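PDB 3A79: toll-like receptor 6, Variable lymphocyte receptor B from Mus musculus, which probably recognises bacterial diacylated lipopeptides together with Toll-like receptor 2, being here part of the receptor's extracellular domain fused to part of a hagfish variable lymphocyte receptor. Local coordinates for residues 33-38 against 54-59; 477-482 against 501-506. All coordinates share one frame; numbering follows the deposited sequence.

Contact 1: 33-38 against 54-59; sequences ESMVDY and TKALSL
Met35 lies against Ala56 in the next strand, and its side chain curls over that residue. Met35 CB is 4.1 Å from Ala56 CB. CG continues on the side of Ala56 O, anti to the backbone N (chi1 161°). Bends at chi2 and chi3 then fold the chain back, so that Met35 SD stands near Ala56 O and 3.7 Å from Ala56 CB, and Met35 CE closes the wrap at 4.1 Å from the same methyl carbon. A serine in place of Met35 would remove this thioether arm and would probably strip the Ala56 methyl of most of its apolar cover from the first strand.

Asp37 and Ser58 share this face, but their polar ends turn to residues just ahead in the sequence: Asp37 OD2 bonds to Ser39 OG, and Ser58 OG makes a weak bond to Ser60 N. On the other face Val36 CG2 meets Thr54 CG2 at 3.5 Å, the two side chains crossing at about a right angle. Val36 CG1 sits over the centre of one face of the Tyr38 ring, while Leu59 CD2 touches Tyr38 CB at 3.7 Å and lies at the ring edge. Leu50, in the connecting loop, touches Val36, Tyr38 and Leu57.

Between the faces the backbones run almost parallel, 4° apart. Ser34 O accepts from both Lys55 N and Ala56 N; Val36 bonds Ala56 O through its N and Ser58 N through its O, and Tyr38 N bonds Ser58 O at 2.8 Å. Strand 56-58 is paired on its other side with 80-82, and 35-37 is outermost at this end within the chain. Such stacked short parallel strands, one per turn, mark a leucine-rich-repeat solenoid, here at the N-terminal end of the Toll-like receptor 6 part.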
# COMPACT_ATOMS: atom_id res chain seq x y z
N GLU B 33 29.01 19.38 29.20
CA GLU B 33 29.25 18.45 30.29
C GLU B 33 30.74 18.14 30.45
O GLU B 33 31.11 17.24 31.21
CB GLU B 33 28.50 17.14 30.05
CG GLU B 33 28.89 16.48 28.75
CD GLU B 33 28.03 15.29 28.40
OE1 GLU B 33 27.83 14.40 29.27
OE2 GLU B 33 27.56 15.23 27.24
N SER B 34 31.57 18.88 29.72
CA SER B 34 33.03 18.72 29.76
C SER B 34 33.47 17.28 29.43
O SER B 34 34.00 16.57 30.28
CB SER B 34 33.57 19.17 31.12
OG SER B 34 34.98 19.36 31.10
N MET B 35 33.26 16.87 28.18
CA MET B 35 33.52 15.50 27.74
C MET B 35 34.65 15.39 26.71
O MET B 35 34.94 16.34 25.98
CB MET B 35 32.24 14.88 27.16
CG MET B 35 32.44 13.66 26.26
SD MET B 35 32.23 12.06 27.07
CE MET B 35 30.44 11.92 27.09
N VAL B 36 35.29 14.22 26.68
CA VAL B 36 36.26 13.86 25.66
C VAL B 36 35.94 12.43 25.22
O VAL B 36 36.00 11.50 26.02
CB VAL B 36 37.70 13.89 26.20
CG1 VAL B 36 38.70 13.44 25.11
CG2 VAL B 36 38.04 15.28 26.75
N ASP B 37 35.60 12.26 23.95
CA ASP B 37 35.25 10.95 23.45
C ASP B 37 36.39 10.37 22.63
O ASP B 37 36.68 10.85 21.54
CB ASP B 37 33.99 11.04 22.61
CG ASP B 37 33.55 9.71 22.08
OD1 ASP B 37 32.41 9.64 21.57
OD2 ASP B 37 34.35 8.74 22.18
N TYR B 38 37.03 9.34 23.15
CA TYR B 38 38.13 8.69 22.46
C TYR B 38 37.82 7.23 22.14
O TYR B 38 38.69 6.38 22.24
CB TYR B 38 39.41 8.74 23.30
CG TYR B 38 40.21 10.01 23.17
CD1 TYR B 38 40.03 10.86 22.09
CD2 TYR B 38 41.18 10.34 24.11
CE1 TYR B 38 40.78 12.01 21.97
CE2 TYR B 38 41.93 11.48 24.00
CZ TYR B 38 41.72 12.32 22.93
OH TYR B 38 42.48 13.47 22.81
N THR B 54 39.16 17.58 32.90
CA THR B 54 38.14 16.84 32.13
C THR B 54 37.20 16.16 33.09
O THR B 54 37.61 15.75 34.17
CB THR B 54 38.75 15.72 31.26
OG1 THR B 54 39.90 16.20 30.57
CG2 THR B 54 37.74 15.22 30.24
N LYS B 55 35.94 15.99 32.69
CA LYS B 55 34.95 15.42 33.60
C LYS B 55 34.34 14.10 33.13
O LYS B 55 34.16 13.20 33.93
CB LYS B 55 33.88 16.45 33.96
CG LYS B 55 34.45 17.60 34.77
CD LYS B 55 33.42 18.61 35.21
CE LYS B 55 34.04 19.56 36.23
NZ LYS B 55 33.16 20.72 36.54
N ALA B 56 34.04 13.98 31.84
CA ALA B 56 33.57 12.71 31.29
C ALA B 56 34.52 12.19 30.22
O ALA B 56 34.67 12.81 29.17
CB ALA B 56 32.17 12.86 30.73
N LEU B 57 35.16 11.06 30.48
CA LEU B 57 36.08 10.44 29.52
C LEU B 57 35.57 9.09 29.02
O LEU B 57 35.24 8.22 29.81
CB LEU B 57 37.47 10.29 30.14
CG LEU B 57 38.50 9.41 29.42
CD1 LEU B 57 38.57 9.72 27.94
CD2 LEU B 57 39.88 9.56 30.06
N SER B 58 35.48 8.92 27.70
CA SER B 58 35.14 7.63 27.12
C SER B 58 36.31 7.08 26.33
O SER B 58 36.80 7.72 25.41
CB SER B 58 33.91 7.73 26.21
OG SER B 58 33.70 6.51 25.51
N LEU B 59 36.75 5.89 26.71
CA LEU B 59 37.78 5.18 25.98
C LEU B 59 37.19 3.88 25.46
O LEU B 59 37.90 2.94 25.13
CB LEU B 59 38.99 4.94 26.88
CG LEU B 59 39.60 6.28 27.29
CD1 LEU B 59 40.32 6.21 28.61
CD2 LEU B 59 40.51 6.77 26.18

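Contact 2: 477-482 against 501-506; sequences ELNVAS and YIWLHD
Val480 and Leu504 form the apolar centre, lying side by side with Val480 CG2 3.9 Å from Leu504 CD2. Leu504 also packs on Leu519 and Ile523 of helix 513-525, extending this core toward the C terminus. Leu478 and Ile502 continue it more loosely, CD2 to CD1 4.4 Å.

The Ala481 methyl rests over one face of the His505 ring, 3.6 Å from its centroid, and its CB is 3.9 Å from Trp503 CB. Asn479 ND2 lies over one face of the Trp503 ring, toward its rim and 3.8 Å from Trp503 CG, with the amide plane 20° from that of the ring. Trp503 CG is anti to its own carbonyl carbon (chi1 -78°), a turn that lays the ring alongside the first segment, though its exact seat against Leu478 O is doubtful.

Of the backbone bonds, Trp503 N donates to Leu478 O, an acceptor whose position is uncertain, and Val480 N makes a weak bond of 3.1 Å to Trp503 O. At the outer edge the Glu477 stem runs beside Tyr501, CG to CB 3.7 Å, while the glutamate side chain comes near an N-acetylglucosamine of an attached glycan. The Tyr501 ring has its own cation-pi partner in Arg531. At the other end Ser482 OG approaches Asp506 CB.

By the make-up of the construct, 477-482 closes the Toll-like receptor 6 part and 501-506 belongs to the hagfish receptor, which makes this an engineered junction. With no salt bridge across it, the chemistry is consistent with a join held by apolar packing, apposed flat groups and backbone pairing.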
# COMPACT_ATOMS: atom_id res chain seq x y z
N GLU B 477 -8.49 22.99 15.21
CA GLU B 477 -7.24 22.82 14.51
C GLU B 477 -7.56 22.33 13.11
O GLU B 477 -8.56 21.64 12.90
CB GLU B 477 -6.31 21.84 15.23
CG GLU B 477 -5.87 22.29 16.62
CD GLU B 477 -4.70 21.48 17.16
OE1 GLU B 477 -3.93 20.93 16.33
OE2 GLU B 477 -4.54 21.40 18.40
N LEU B 478 -6.70 22.71 12.17
CA LEU B 478 -6.86 22.35 10.77
C LEU B 478 -5.52 22.36 10.08
O LEU B 478 -4.71 23.25 10.29
CB LEU B 478 -7.80 23.31 10.05
CG LEU B 478 -8.06 22.83 8.63
CD1 LEU B 478 -8.29 21.31 8.65
CD2 LEU B 478 -9.23 23.56 8.01
N ASN B 479 -5.27 21.36 9.25
CA ASN B 479 -4.02 21.28 8.53
C ASN B 479 -4.25 20.81 7.11
O ASN B 479 -4.40 19.63 6.85
CB ASN B 479 -3.04 20.37 9.26
CG ASN B 479 -1.66 20.39 8.63
OD1 ASN B 479 -1.50 20.81 7.48
ND2 ASN B 479 -0.67 19.95 9.38
N VAL B 480 -4.31 21.77 6.19
CA VAL B 480 -4.44 21.46 4.78
C VAL B 480 -3.12 21.73 4.10
O VAL B 480 -3.06 21.90 2.88
CB VAL B 480 -5.53 22.30 4.13
CG1 VAL B 480 -6.91 21.82 4.56
CG2 VAL B 480 -5.34 23.76 4.51
N ALA B 481 -2.05 21.76 4.90
CA ALA B 481 -0.71 22.01 4.39
C ALA B 481 -0.30 21.02 3.30
O ALA B 481 -1.09 20.17 2.90
CB ALA B 481 0.29 21.98 5.54
N SER B 482 0.94 21.14 2.84
CA SER B 482 1.48 20.27 1.78
C SER B 482 0.44 19.59 0.88
O SER B 482 0.44 18.36 0.77
CB SER B 482 2.42 19.21 2.37
OG SER B 482 3.72 19.74 2.59
N TYR B 501 -6.44 27.11 14.81
CA TYR B 501 -5.19 26.65 14.24
C TYR B 501 -5.48 26.26 12.82
O TYR B 501 -6.54 25.70 12.52
CB TYR B 501 -4.67 25.45 15.02
CG TYR B 501 -4.21 25.80 16.42
CD1 TYR B 501 -5.09 26.36 17.34
CD2 TYR B 501 -2.90 25.56 16.82
CE1 TYR B 501 -4.67 26.69 18.61
CE2 TYR B 501 -2.48 25.88 18.09
CZ TYR B 501 -3.37 26.45 18.98
OH TYR B 501 -2.95 26.77 20.25
N ILE B 502 -4.56 26.59 11.92
CA ILE B 502 -4.74 26.27 10.52
C ILE B 502 -3.40 26.31 9.83
O ILE B 502 -2.69 27.30 9.89
CB ILE B 502 -5.73 27.24 9.83
CG1 ILE B 502 -5.87 26.90 8.35
CG2 ILE B 502 -5.29 28.68 10.01
CD1 ILE B 502 -7.15 27.39 7.74
N TRP B 503 -3.05 25.20 9.20
CA TRP B 503 -1.79 25.10 8.48
C TRP B 503 -2.05 25.27 6.98
O TRP B 503 -2.56 24.36 6.32
CB TRP B 503 -1.12 23.76 8.76
CG TRP B 503 -0.42 23.69 10.08
CD1 TRP B 503 0.92 23.77 10.31
CD2 TRP B 503 -1.03 23.50 11.37
NE1 TRP B 503 1.19 23.66 11.65
CE2 TRP B 503 0.01 23.49 12.33
CE3 TRP B 503 -2.35 23.35 11.81
CZ2 TRP B 503 -0.24 23.34 13.69
CZ3 TRP B 503 -2.59 23.20 13.16
CH2 TRP B 503 -1.54 23.19 14.08
N LEU B 504 -1.70 26.44 6.46
CA LEU B 504 -1.96 26.73 5.06
C LEU B 504 -0.73 26.56 4.18
O LEU B 504 -0.85 26.54 2.95
CB LEU B 504 -2.55 28.13 4.90
CG LEU B 504 -4.05 28.24 5.18
CD1 LEU B 504 -4.48 29.69 5.36
CD2 LEU B 504 -4.84 27.58 4.07
N HIS B 505 0.43 26.40 4.80
CA HIS B 505 1.71 26.39 4.07
C HIS B 505 1.83 25.33 2.97
O HIS B 505 0.91 24.55 2.74
CB HIS B 505 2.91 26.33 5.02
CG HIS B 505 3.06 25.03 5.75
ND1 HIS B 505 2.47 24.78 6.96
CD2 HIS B 505 3.77 23.92 5.43
CE1 HIS B 505 2.79 23.56 7.36
NE2 HIS B 505 3.58 23.02 6.46
N ASP B 506 2.97 25.34 2.29
CA ASP B 506 3.28 24.42 1.18
C ASP B 506 2.16 24.12 0.18
O ASP B 506 2.03 22.97 -0.26
CB ASP B 506 3.89 23.13 1.70
CG ASP B 506 5.33 23.30 2.13
OD1 ASP B 506 6.22 23.04 1.30
OD2 ASP B 506 5.56 23.72 3.29

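How the contacts relate
From the N terminus, the chain first closes contact 1, where 54-59 returns beside 33-38 after a 15-residue loop without helix or strand. It then winds through the repeats of the Toll-like receptor 6 part before contact 2, where 501-506 settles next to 477-482 after an 18-residue loop, equally without helix or strand. The two loops are in series and neither nest nor cross. Their centres are 44 Å apart, with nearest atoms about 32 Å apart, so they mark two distant regions of one curved solenoid: contact 1 builds its N-terminal edge, and contact 2 joins the receptor repeats to the hagfish-derived C-terminal part.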